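Local structure of poly(ADP-ribose) glycohydrolase (Thermomonospora curvata, 3SIG) at residues T174-A182 with W220-Q231; T65-T74 with G248-W258. The protein hydrolyses poly(ADP-ribose), cleaving the glycosidic bonds between its ADP-ribose units, and holds ADP-ribose in a pocket built on a macrodomain-type fold. All coordinates share one frame; numbering follows the deposited sequence. Where two conformers were deposited one is given.

Contact 1 of 2, residues T174-A182 with W220-Q231; sequences TSPAPNRRA and WGCGVFGNDPAQ. With AR6 ([(2R,3S,4R,5R)-5-(6-aminopurin-9-yl)-3,4-dihydroxy-oxolan-2-yl]methyl [hydroxy-[[(2R,3S,4R,5S)-3,4,5-trihydroxyoxolan-2-yl]methoxy]phosphoryl] hydrogen phosphate), chain B.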
loop_
_atom_site.group_PDB
_atom_site.type_symbol
_atom_site.label_atom_id
_atom_site.label_comp_id
_atom_site.label_asym_id
_atom_site.label_seq_id
_atom_site.Cartn_x
_atom_site.Cartn_y
_atom_site.Cartn_z
ATOM N N THR A 174 0.985 -1.505 -5.302
ATOM C CA THR A 174 0.413 -0.188 -5.550
ATOM C C THR A 174 -0.741 -0.327 -6.516
ATOM O O THR A 174 -0.543 -0.640 -7.692
ATOM C CB THR A 174 1.526 0.765 -6.066
ATOM O OG1 THR A 174 2.381 1.059 -4.964
ATOM C CG2 THR A 174 1.046 2.076 -6.615
ATOM N N SER A 175 -1.944 -0.129 -5.985
ATOM C CA SER A 175 -3.175 -0.283 -6.732
ATOM C C SER A 175 -4.150 0.747 -6.194
ATOM O O SER A 175 -4.409 0.764 -4.997
ATOM C CB SER A 175 -3.741 -1.687 -6.472
ATOM O OG SER A 175 -5.077 -1.847 -6.949
ATOM N N PRO A 176 -4.703 1.624 -7.060
ATOM C CA PRO A 176 -5.651 2.619 -6.548
ATOM C C PRO A 176 -7.045 2.048 -6.441
ATOM O O PRO A 176 -7.559 1.417 -7.364
ATOM C CB PRO A 176 -5.627 3.694 -7.641
ATOM C CG PRO A 176 -5.375 2.908 -8.891
ATOM C CD PRO A 176 -4.480 1.764 -8.503
ATOM N N ALA A 177 -7.680 2.260 -5.302
ATOM C CA ALA A 177 -9.096 1.938 -5.164
ATOM C C ALA A 177 -9.863 2.899 -6.072
ATOM O O ALA A 177 -9.394 4.008 -6.359
ATOM C CB ALA A 177 -9.558 2.094 -3.717
ATOM N N PRO A 178 -11.073 2.515 -6.500
ATOM C CA PRO A 178 -11.895 3.477 -7.241
ATOM C C PRO A 178 -12.142 4.714 -6.387
ATOM O O PRO A 178 -12.329 4.634 -5.170
ATOM C CB PRO A 178 -13.174 2.702 -7.511
ATOM C CG PRO A 178 -13.207 1.616 -6.499
ATOM C CD PRO A 178 -11.770 1.237 -6.282
ATOM N N ASN A 179 -12.165 5.871 -7.017
ATOM C CA ASN A 179 -12.431 7.123 -6.343
ATOM C C ASN A 179 -13.945 7.317 -6.247
ATOM O O ASN A 179 -14.586 8.020 -7.059
ATOM C CB ASN A 179 -11.776 8.266 -7.107
ATOM C CG ASN A 179 -11.703 9.542 -6.311
ATOM O OD1 ASN A 179 -12.516 9.797 -5.432
ATOM N ND2 ASN A 179 -10.674 10.326 -6.577
ATOM N N ARG A 180 -14.516 6.685 -5.240
ATOM C CA ARG A 180 -15.966 6.741 -5.041
ATOM C C ARG A 180 -16.449 8.148 -4.756
ATOM O O ARG A 180 -17.580 8.518 -5.095
ATOM C CB ARG A 180 -16.379 5.783 -3.924
ATOM C CG ARG A 180 -17.899 5.639 -3.838
ATOM C CD ARG A 180 -18.364 4.682 -2.785
ATOM N NE ARG A 180 -19.828 4.686 -2.723
ATOM C CZ ARG A 180 -20.618 3.919 -3.471
ATOM N NH1 ARG A 180 -20.094 3.068 -4.334
ATOM N NH2 ARG A 180 -21.936 3.993 -3.348
ATOM N N ARG A 181 -15.616 8.950 -4.118
ATOM C CA ARG A 181 -15.976 10.323 -3.826
ATOM C C ARG A 181 -16.231 11.083 -5.123
ATOM O O ARG A 181 -17.193 11.844 -5.244
ATOM C CB ARG A 181 -14.874 10.973 -3.011
ATOM C CG ARG A 181 -15.201 12.352 -2.512
ATOM C CD ARG A 181 -14.087 12.898 -1.623
ATOM N NE ARG A 181 -13.811 12.024 -0.482
ATOM C CZ ARG A 181 -14.390 12.126 0.715
ATOM N NH1 ARG A 181 -15.293 13.070 0.954
ATOM N NH2 ARG A 181 -14.064 11.279 1.681
ATOM N N ALA A 182 -15.394 10.844 -6.122
ATOM C CA ALA A 182 -15.546 11.511 -7.397
ATOM C C ALA A 182 -16.701 10.977 -8.255
ATOM O O ALA A 182 -17.305 11.705 -9.045
ATOM C CB ALA A 182 -14.246 11.433 -8.162
ATOM N N TRP A 220 -8.440 0.298 2.487
ATOM C CA TRP A 220 -8.117 0.723 1.125
ATOM C C TRP A 220 -9.281 1.495 0.530
ATOM O O TRP A 220 -10.426 1.021 0.547
ATOM C CB TRP A 220 -7.895 -0.535 0.313
ATOM C CG TRP A 220 -7.497 -0.401 -1.112
ATOM C CD1 TRP A 220 -6.533 0.408 -1.668
ATOM C CD2 TRP A 220 -8.021 -1.200 -2.159
ATOM N NE1 TRP A 220 -6.435 0.147 -3.016
ATOM C CE2 TRP A 220 -7.326 -0.851 -3.332
ATOM C CE3 TRP A 220 -9.014 -2.204 -2.216
ATOM C CZ2 TRP A 220 -7.601 -1.442 -4.561
ATOM C CZ3 TRP A 220 -9.285 -2.787 -3.437
ATOM C CH2 TRP A 220 -8.594 -2.399 -4.596
ATOM N N GLY A 221 -9.034 2.711 0.068
ATOM C CA GLY A 221 -10.059 3.476 -0.613
ATOM C C GLY A 221 -11.033 4.208 0.292
ATOM O O GLY A 221 -11.900 4.912 -0.233
ATOM N N CYS A 222 -10.919 4.067 1.604
ATOM C CA CYS A 222 -11.988 4.483 2.505
ATOM C C CYS A 222 -11.791 5.823 3.192
ATOM O O CYS A 222 -12.582 6.157 4.091
ATOM C CB CYS A 222 -12.247 3.414 3.570
ATOM S SG CYS A 222 -12.797 1.835 2.938
ATOM N N GLY A 223 -10.749 6.549 2.791
ATOM C CA GLY A 223 -10.496 7.879 3.326
ATOM C C GLY A 223 -10.654 8.901 2.238
ATOM O O GLY A 223 -11.783 9.288 1.881
ATOM N N VAL A 224 -9.541 9.297 1.646
ATOM C CA VAL A 224 -9.576 10.287 0.579
ATOM C C VAL A 224 -10.494 9.851 -0.554
ATOM O O VAL A 224 -11.175 10.695 -1.144
ATOM C CB VAL A 224 -8.144 10.549 0.064
ATOM C CG1 VAL A 224 -8.130 11.447 -1.156
ATOM C CG2 VAL A 224 -7.259 11.168 1.185
ATOM N N PHE A 225 -10.514 8.571 -0.884
ATOM C CA PHE A 225 -11.363 8.087 -1.989
ATOM C C PHE A 225 -12.813 7.736 -1.622
ATOM O O PHE A 225 -13.598 7.405 -2.491
ATOM C CB PHE A 225 -10.697 6.894 -2.662
ATOM C CG PHE A 225 -9.511 7.236 -3.548
ATOM C CD1 PHE A 225 -9.143 8.551 -3.814
ATOM C CD2 PHE A 225 -8.785 6.224 -4.113
ATOM C CE1 PHE A 225 -8.042 8.815 -4.642
ATOM C CE2 PHE A 225 -7.710 6.477 -4.946
ATOM C CZ PHE A 225 -7.343 7.777 -5.221
ATOM N N GLY A 226 -13.182 7.852 -0.362
ATOM C CA GLY A 226 -14.589 7.866 0.008
ATOM C C GLY A 226 -15.351 6.569 -0.154
ATOM O O GLY A 226 -16.573 6.583 -0.241
ATOM N N ASN A 227 -14.668 5.434 -0.190
ATOM C CA ASN A 227 -15.374 4.161 -0.208
ATOM C C ASN A 227 -15.982 3.815 1.145
ATOM O O ASN A 227 -15.569 4.317 2.186
ATOM C CB ASN A 227 -14.459 3.012 -0.681
ATOM C CG ASN A 227 -14.222 3.041 -2.175
ATOM O OD1 ASN A 227 -15.047 2.541 -2.932
ATOM N ND2 ASN A 227 -13.149 3.674 -2.615
ATOM N N ASP A 228 -16.985 2.943 1.107
ATOM C CA ASP A 228 -17.664 2.466 2.300
ATOM C C ASP A 228 -16.820 1.388 2.993
ATOM O O ASP A 228 -16.556 0.334 2.417
ATOM C CB ASP A 228 -19.004 1.873 1.846
ATOM C CG ASP A 228 -19.818 1.287 2.976
ATOM O OD1 ASP A 228 -19.350 1.234 4.124
ATOM O OD2 ASP A 228 -20.950 0.842 2.684
ATOM N N PRO A 229 -16.369 1.631 4.231
ATOM C CA PRO A 229 -15.502 0.607 4.819
ATOM C C PRO A 229 -16.161 -0.755 5.025
ATOM O O PRO A 229 -15.470 -1.770 4.989
ATOM C CB PRO A 229 -15.028 1.223 6.136
ATOM C CG PRO A 229 -15.859 2.392 6.363
ATOM C CD PRO A 229 -16.569 2.787 5.119
ATOM N N ALA A 230 -17.455 -0.793 5.261
ATOM C CA ALA A 230 -18.114 -2.096 5.338
ATOM C C ALA A 230 -18.011 -2.850 4.013
ATOM O O ALA A 230 -17.778 -4.056 3.999
ATOM C CB ALA A 230 -19.586 -1.958 5.782
ATOM N N GLN A 231 -18.165 -2.152 2.897
ATOM C CA GLN A 231 -18.050 -2.791 1.593
ATOM C C GLN A 231 -16.610 -3.227 1.310
ATOM O O GLN A 231 -16.399 -4.306 0.773
ATOM C CB GLN A 231 -18.542 -1.867 0.476
ATOM C CG GLN A 231 -18.527 -2.516 -0.892
ATOM C CD GLN A 231 -19.132 -1.623 -1.941
ATOM O OE1 GLN A 231 -18.852 -0.419 -2.006
ATOM N NE2 GLN A 231 -20.001 -2.186 -2.754
HETATM N N1 AR6 B . -1.942 3.168 8.146
HETATM C C2 AR6 B . -3.072 2.470 8.191
HETATM N N3 AR6 B . -4.323 2.958 7.947
HETATM C C4 AR6 B . -4.335 4.269 7.616
HETATM C C5 AR6 B . -3.139 5.068 7.547
HETATM C C6 AR6 B . -1.957 4.431 7.822
HETATM N N6 AR6 B . -0.764 5.155 7.795
HETATM N N7 AR6 B . -3.565 6.384 7.146
HETATM C C8 AR6 B . -4.851 6.343 7.046
HETATM N N9 AR6 B . -5.398 5.122 7.311
HETATM P PA AR6 B . -6.326 6.844 2.651
HETATM P PB AR6 B . -7.599 6.111 0.060
HETATM C "C1'" AR6 B . -6.774 4.634 7.285
HETATM O O1A AR6 B . -7.323 7.937 2.800
HETATM O O1B AR6 B . -7.331 4.855 -0.745
HETATM C C1D AR6 B . -3.685 9.636 -0.936
HETATM O O1D AR6 B . -3.522 11.014 -1.123
HETATM C "C2'" AR6 B . -7.814 5.708 7.523
HETATM O "O2'" AR6 B . -8.897 5.174 8.232
HETATM O O2A AR6 B . -4.864 7.205 2.709
HETATM O O2B AR6 B . -8.990 6.362 0.539
HETATM C C2D AR6 B . -3.284 8.964 -2.190
HETATM O O2D AR6 B . -2.085 9.355 -2.763
HETATM C "C3'" AR6 B . -8.230 6.050 6.139
HETATM O "O3'" AR6 B . -9.544 6.501 6.072
HETATM O O3A AR6 B . -6.637 6.019 1.328
HETATM C C3D AR6 B . -4.525 8.842 -2.967
HETATM O O3D AR6 B . -4.582 10.031 -3.710
HETATM C "C4'" AR6 B . -8.057 4.778 5.361
HETATM O "O4'" AR6 B . -7.103 4.016 6.067
HETATM C C4D AR6 B . -5.566 8.759 -1.907
HETATM O O4D AR6 B . -5.054 9.358 -0.727
HETATM C "C5'" AR6 B . -7.644 4.942 3.904
HETATM O "O5'" AR6 B . -6.467 5.727 3.805
HETATM C C5D AR6 B . -6.034 7.333 -1.616
HETATM O O5D AR6 B . -7.122 7.403 -0.714
HETATM O O HOH W 1 -11.238 11.924 -3.584
#
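Ala-177 lies on the indole of Trp-220, its CB 3.7 Å from the centroid of the five-membered ring and close to the ring normal, a CH-pi contact. The same methyl comes within 3.4 Å of Gly-221 CA, so tightly that a side chain on Gly-221 would collide with it; glycine also suits the positive phi there. At the indole edge NE1 donates to Ser-175 O (2.9 Å), nearly in the ring plane. A leucine in place of Trp-220 would probably leave Ser-175 O without this donor and the Ala-177 methyl without a flat surface to rest on. Phe-225 is sandwiched: the Asn-179 amide stacks on one face, planes 28° apart, and C5D of the bound ADP-ribose lies over the centre of the other. Asn-227, CG beside its backbone N (chi1 -75°), sends ND2 to Pro-178 O at 2.8 Å and also to Gly-221 O, bracing the diphosphate-binding loop, whose Gly-223, Val-224 and Phe-225 amides donate to phosphate oxygens. The solvent side relies on polar bonds and water instead: a bend at chi3 (-57°) turns the guanidinium edge of exposed Arg-181 to Val-224 O and Gly-223 O, and a water bridges Asn-179 OD1 and Val-224 O. The contact joins the end of strand 163-175 and the start of helix 180-183 to the loop entering helix 229-240; helix 189-209 covers Ser-175 and Pro-178, and Phe-236 touches Trp-220.

Contact 2 of 2, residues T65-T74 with G248-W258; sequences TRIEVTEETT and GRFAHVVFAVW. With AR6 ([(2R,3S,4R,5R)-5-(6-aminopurin-9-yl)-3,4-dihydroxy-oxolan-2-yl]methyl [hydroxy-[[(2R,3S,4R,5S)-3,4,5-trihydroxyoxolan-2-yl]methoxy]phosphoryl] hydrogen phosphate), chain B.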
loop_
_atom_site.group_PDB
_atom_site.type_symbol
_atom_site.label_atom_id
_atom_site.label_comp_id
_atom_site.label_asym_id
_atom_site.label_seq_id
_atom_site.Cartn_x
_atom_site.Cartn_y
_atom_site.Cartn_z
ATOM N N THR A 65 -5.200 -19.455 8.045
ATOM C CA THR A 65 -4.604 -18.112 8.028
ATOM C C THR A 65 -4.852 -17.374 9.345
ATOM O O THR A 65 -5.975 -17.365 9.850
ATOM C CB THR A 65 -5.239 -17.297 6.898
ATOM O OG1 THR A 65 -5.131 -18.026 5.668
ATOM C CG2 THR A 65 -4.602 -15.920 6.762
ATOM N N ARG A 66 -3.808 -16.757 9.892
ATOM C CA ARG A 66 -3.924 -15.854 11.038
ATOM C C ARG A 66 -4.393 -14.477 10.555
ATOM O O ARG A 66 -3.668 -13.806 9.801
ATOM C CB ARG A 66 -2.554 -15.728 11.707
ATOM C CG ARG A 66 -2.515 -14.925 13.002
ATOM C CD ARG A 66 -1.074 -14.646 13.429
ATOM N NE ARG A 66 -0.316 -15.870 13.696
ATOM C CZ ARG A 66 -0.116 -16.379 14.908
ATOM N NH1 ARG A 66 -0.617 -15.777 15.980
ATOM N NH2 ARG A 66 0.588 -17.495 15.052
ATOM N N ILE A 67 -5.592 -14.052 10.964
ATOM C CA ILE A 67 -6.146 -12.768 10.540
ATOM C C ILE A 67 -6.261 -11.878 11.766
ATOM O O ILE A 67 -6.881 -12.263 12.770
ATOM C CB ILE A 67 -7.490 -12.919 9.811
ATOM C CG1 ILE A 67 -7.303 -13.750 8.543
ATOM C CG2 ILE A 67 -8.063 -11.550 9.458
ATOM C CD1 ILE A 67 -8.566 -13.947 7.724
ATOM N N GLU A 68 -5.641 -10.703 11.726
ATOM C CA GLU A 68 -5.675 -9.745 12.839
ATOM C C GLU A 68 -6.229 -8.429 12.298
ATOM O O GLU A 68 -5.908 -8.047 11.175
ATOM C CB GLU A 68 -4.258 -9.448 13.401
ATOM C CG GLU A 68 -3.465 -10.628 14.011
ATOM C CD GLU A 68 -2.074 -10.217 14.511
ATOM O OE1 GLU A 68 -1.280 -9.649 13.730
ATOM O OE2 GLU A 68 -1.762 -10.473 15.699
ATOM N N VAL A 69 -7.012 -7.729 13.100
ATOM C CA VAL A 69 -7.358 -6.339 12.849
ATOM C C VAL A 69 -6.702 -5.556 13.958
ATOM O O VAL A 69 -6.913 -5.868 15.140
ATOM C CB VAL A 69 -8.870 -6.091 12.860
ATOM C CG1 VAL A 69 -9.154 -4.616 12.621
ATOM C CG2 VAL A 69 -9.534 -6.933 11.792
ATOM N N THR A 70 -5.914 -4.540 13.609
ATOM C CA THR A 70 -5.220 -3.733 14.605
ATOM C C THR A 70 -5.393 -2.269 14.275
ATOM O O THR A 70 -5.846 -1.933 13.165
ATOM C CB THR A 70 -3.723 -4.047 14.691
ATOM O OG1 THR A 70 -3.078 -3.527 13.517
ATOM C CG2 THR A 70 -3.479 -5.526 14.797
ATOM N N GLU A 71 -5.034 -1.418 15.233
ATOM C CA GLU A 71 -5.023 0.033 15.000
ATOM C C GLU A 71 -3.650 0.555 14.577
ATOM O O GLU A 71 -3.402 1.772 14.609
ATOM C CB GLU A 71 -5.534 0.807 16.221
ATOM C CG GLU A 71 -7.062 0.633 16.428
ATOM C CD GLU A 71 -7.692 1.657 17.375
ATOM O OE1 GLU A 71 -8.284 2.681 16.915
ATOM O OE2 GLU A 71 -7.610 1.396 18.591
ATOM N N GLU A 72 -2.781 -0.360 14.172
ATOM C CA GLU A 72 -1.473 -0.005 13.678
ATOM C C GLU A 72 -1.561 0.744 12.382
ATOM O O GLU A 72 -2.447 0.533 11.566
ATOM C CB GLU A 72 -0.643 -1.265 13.423
ATOM C CG GLU A 72 -0.265 -2.021 14.678
ATOM C CD GLU A 72 0.266 -3.394 14.389
ATOM O OE1 GLU A 72 -0.457 -4.188 13.771
ATOM O OE2 GLU A 72 1.413 -3.673 14.784
ATOM N N THR A 73 -0.571 1.585 12.143
ATOM C CA THR A 73 -0.315 2.062 10.802
ATOM C C THR A 73 0.171 0.889 9.944
ATOM O O THR A 73 0.652 -0.140 10.442
ATOM C CB THR A 73 0.784 3.127 10.764
ATOM O OG1 THR A 73 1.990 2.527 11.249
ATOM C CG2 THR A 73 0.436 4.320 11.627
ATOM N N THR A 74 0.077 1.060 8.634
ATOM C CA THR A 74 0.629 0.087 7.689
ATOM C C THR A 74 2.067 -0.247 8.047
ATOM O O THR A 74 2.462 -1.420 8.123
ATOM C CB THR A 74 0.561 0.616 6.260
ATOM O OG1 THR A 74 -0.775 1.091 5.999
ATOM C CG2 THR A 74 0.963 -0.444 5.237
ATOM N N GLY A 248 -7.083 -19.615 3.098
ATOM C CA GLY A 248 -5.962 -20.450 3.484
ATOM C C GLY A 248 -4.674 -20.291 2.707
ATOM O O GLY A 248 -3.715 -20.997 2.983
ATOM N N ARG A 249 -4.614 -19.348 1.765
ATOM C CA ARG A 249 -3.454 -19.202 0.910
ATOM C C ARG A 249 -2.367 -18.307 1.480
ATOM O O ARG A 249 -1.221 -18.330 1.022
ATOM C CB ARG A 249 -3.869 -18.693 -0.460
ATOM C CG ARG A 249 -4.700 -19.710 -1.193
ATOM C CD ARG A 249 -4.736 -19.454 -2.678
ATOM N NE ARG A 249 -5.864 -20.165 -3.268
ATOM C CZ ARG A 249 -5.889 -21.472 -3.508
ATOM N NH1 ARG A 249 -4.834 -22.223 -3.224
ATOM N NH2 ARG A 249 -6.970 -22.027 -4.040
ATOM N N PHE A 250 -2.723 -17.494 2.457
ATOM C CA PHE A 250 -1.734 -16.681 3.134
ATOM C C PHE A 250 -1.539 -17.237 4.543
ATOM O O PHE A 250 -2.440 -17.861 5.114
ATOM C CB PHE A 250 -2.138 -15.198 3.161
ATOM C CG PHE A 250 -2.225 -14.604 1.800
ATOM C CD1 PHE A 250 -1.064 -14.268 1.120
ATOM C CD2 PHE A 250 -3.429 -14.481 1.155
ATOM C CE1 PHE A 250 -1.107 -13.755 -0.173
ATOM C CE2 PHE A 250 -3.488 -13.952 -0.149
ATOM C CZ PHE A 250 -2.340 -13.611 -0.821
ATOM N N ALA A 251 -0.356 -17.025 5.094
ATOM C CA ALA A 251 -0.076 -17.422 6.489
ATOM C C ALA A 251 -0.659 -16.425 7.495
ATOM O O ALA A 251 -1.154 -16.790 8.552
ATOM C CB ALA A 251 1.421 -17.581 6.713
ATOM N N HIS A 252 -0.594 -15.135 7.171
ATOM C CA HIS A 252 -0.937 -14.075 8.112
ATOM C C HIS A 252 -1.357 -12.843 7.323
ATOM O O HIS A 252 -0.654 -12.417 6.399
ATOM C CB HIS A 252 0.295 -13.775 8.953
ATOM C CG HIS A 252 0.083 -12.863 10.124
ATOM N ND1 HIS A 252 1.119 -12.544 10.979
ATOM C CD2 HIS A 252 -0.996 -12.184 10.580
ATOM C CE1 HIS A 252 0.690 -11.706 11.906
ATOM N NE2 HIS A 252 -0.596 -11.489 11.703
ATOM N N VAL A 253 -2.545 -12.354 7.625
ATOM C CA VAL A 253 -3.051 -11.105 7.057
ATOM C C VAL A 253 -3.399 -10.185 8.195
ATOM O O VAL A 253 -4.181 -10.562 9.100
ATOM C CB VAL A 253 -4.298 -11.340 6.232
ATOM C CG1 VAL A 253 -4.889 -10.025 5.729
ATOM C CG2 VAL A 253 -3.982 -12.276 5.036
ATOM N N VAL A 254 -2.826 -8.993 8.183
ATOM C CA VAL A 254 -3.186 -7.956 9.157
ATOM C C VAL A 254 -3.937 -6.846 8.448
ATOM O O VAL A 254 -3.463 -6.337 7.424
ATOM C CB VAL A 254 -1.942 -7.309 9.803
ATOM C CG1 VAL A 254 -2.335 -6.265 10.871
ATOM C CG2 VAL A 254 -1.014 -8.348 10.400
ATOM N N PHE A 255 -5.109 -6.509 8.979
ATOM C CA PHE A 255 -5.807 -5.294 8.594
ATOM C C PHE A 255 -5.383 -4.250 9.587
ATOM O O PHE A 255 -5.942 -4.161 10.700
ATOM C CB PHE A 255 -7.324 -5.516 8.550
ATOM C CG PHE A 255 -7.743 -6.512 7.511
ATOM C CD1 PHE A 255 -7.833 -6.168 6.182
ATOM C CD2 PHE A 255 -7.993 -7.822 7.856
ATOM C CE1 PHE A 255 -8.230 -7.102 5.222
ATOM C CE2 PHE A 255 -8.389 -8.746 6.892
ATOM C CZ PHE A 255 -8.468 -8.391 5.583
ATOM N N ALA A 256 -4.379 -3.467 9.178
ATOM C CA ALA A 256 -3.818 -2.411 10.013
ATOM C C ALA A 256 -4.565 -1.132 9.658
ATOM O O ALA A 256 -4.401 -0.610 8.549
ATOM C CB ALA A 256 -2.333 -2.264 9.746
ATOM N N VAL A 257 -5.442 -0.687 10.567
ATOM C CA VAL A 257 -6.327 0.403 10.265
ATOM C C VAL A 257 -6.126 1.500 11.315
ATOM O O VAL A 257 -6.634 1.397 12.434
ATOM C CB VAL A 257 -7.777 -0.027 10.225
ATOM C CG1 VAL A 257 -8.610 1.157 9.710
ATOM C CG2 VAL A 257 -7.962 -1.264 9.320
ATOM N N TRP A 258 -5.391 2.554 10.952
ATOM C CA TRP A 258 -5.069 3.692 11.790
ATOM C C TRP A 258 -5.965 4.840 11.344
ATOM O O TRP A 258 -5.726 5.460 10.296
ATOM C CB TRP A 258 -3.603 4.067 11.610
ATOM C CG TRP A 258 -3.209 5.243 12.436
ATOM C CD1 TRP A 258 -3.300 5.334 13.786
ATOM C CD2 TRP A 258 -2.760 6.517 11.980
ATOM N NE1 TRP A 258 -2.897 6.584 14.215
ATOM C CE2 TRP A 258 -2.559 7.330 13.118
ATOM C CE3 TRP A 258 -2.470 7.045 10.730
ATOM C CZ2 TRP A 258 -2.079 8.641 13.034
ATOM C CZ3 TRP A 258 -1.996 8.352 10.643
ATOM C CH2 TRP A 258 -1.815 9.139 11.789
HETATM N N1 AR6 B . -1.942 3.168 8.146
HETATM C C2 AR6 B . -3.072 2.470 8.191
HETATM N N3 AR6 B . -4.323 2.958 7.947
HETATM C C4 AR6 B . -4.335 4.269 7.616
HETATM C C5 AR6 B . -3.139 5.068 7.547
HETATM C C6 AR6 B . -1.957 4.431 7.822
HETATM N N6 AR6 B . -0.764 5.155 7.795
HETATM N N7 AR6 B . -3.565 6.384 7.146
HETATM C C8 AR6 B . -4.851 6.343 7.046
HETATM N N9 AR6 B . -5.398 5.122 7.311
HETATM P PA AR6 B . -6.326 6.844 2.651
HETATM P PB AR6 B . -7.599 6.111 0.060
HETATM C "C1'" AR6 B . -6.774 4.634 7.285
HETATM O O1A AR6 B . -7.323 7.937 2.800
HETATM O O1B AR6 B . -7.331 4.855 -0.745
HETATM C C1D AR6 B . -3.685 9.636 -0.936
HETATM O O1D AR6 B . -3.522 11.014 -1.123
HETATM C "C2'" AR6 B . -7.814 5.708 7.523
HETATM O "O2'" AR6 B . -8.897 5.174 8.232
HETATM O O2A AR6 B . -4.864 7.205 2.709
HETATM O O2B AR6 B . -8.990 6.362 0.539
HETATM C C2D AR6 B . -3.284 8.964 -2.190
HETATM O O2D AR6 B . -2.085 9.355 -2.763
HETATM C "C3'" AR6 B . -8.230 6.050 6.139
HETATM O "O3'" AR6 B . -9.544 6.501 6.072
HETATM O O3A AR6 B . -6.637 6.019 1.328
HETATM C C3D AR6 B . -4.525 8.842 -2.967
HETATM O O3D AR6 B . -4.582 10.031 -3.710
HETATM C "C4'" AR6 B . -8.057 4.778 5.361
HETATM O "O4'" AR6 B . -7.103 4.016 6.067
HETATM C C4D AR6 B . -5.566 8.759 -1.907
HETATM O O4D AR6 B . -5.054 9.358 -0.727
HETATM C "C5'" AR6 B . -7.644 4.942 3.904
HETATM O "O5'" AR6 B . -6.467 5.727 3.805
HETATM C C5D AR6 B . -6.034 7.333 -1.616
HETATM O O5D AR6 B . -7.122 7.403 -0.714
HETATM O O HOH W 2 -5.357 -16.563 3.203
HETATM O O HOH W 3 -7.936 -17.205 4.731
HETATM O O HOH W 4 -7.625 3.239 14.267
HETATM O O HOH W 5 -2.587 -0.774 6.368
#
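With its ring swung anti to the backbone N (chi1 -171°), His-252 meets Glu-68, whose CG sits beside its own N (chi1 -62°) and whose extended chain brings OE1 within 2.8 Å of His-252 NE2. The oxygen lies in the imidazole plane, but the N-H reaches it from above the carboxylate plane. In one of its two conformers Arg-66 sets CD over the centre of one face of the ring, a CH-pi contact suited to a long aliphatic chain at an exposed edge. OE1 also makes a salt bridge to Arg-80, a positive neighbour that would probably favour the ionised carboxylate. Beneath these groups strands 66-70 and 252-256 run parallel, with bonds such as Val-253 N to Arg-66 O (2.8 Å) and Phe-255 N to Glu-68 O. On the other face Ile-67 CG2 meets the edge of the Phe-255 ring at 3.8 Å. At the end of strand 66-70, Thr-70 OG1 accepts from Glu-72 N in an ST turn and donates to Glu-72 OE1 (2.7 Å), and the chain goes on to the adenine. There Thr-74 N donates to N1 of ADP-ribose (3.0 Å), and Thr-73 CG2 rests on one face of Trp-258, whose ring edge faces the purine. Strand 66-70 is an outermost strand and 252-256 its inner neighbour, beside 214-217; helix 74-84 packs on the His-252 and Val-254 face, and helix 265-273 reaches Val-69 and Val-257.

In the fold
After several N-terminal helices and short strands the chain reaches 65-74, which pairs with 248-258 and so closes the long loop of contact 2; 173 residues lie between them. Contact 1 is nested inside that loop: 174-182 and 220-231 enclose 37 residues, chiefly helix 189-209 and strand 214-217. The chain then runs through helix 229-240 into strand 252-256, leading from the inner closure to the outer one. Both contacts reach the same mixed sheet, contact 1 at the end of strand 163-175 and contact 2 along its edge pair. Their centres lie about 19 Å apart and they do not touch, yet both meet ADP-ribose, contact 1 at the diphosphate and terminal ribose, contact 2 at the adenine.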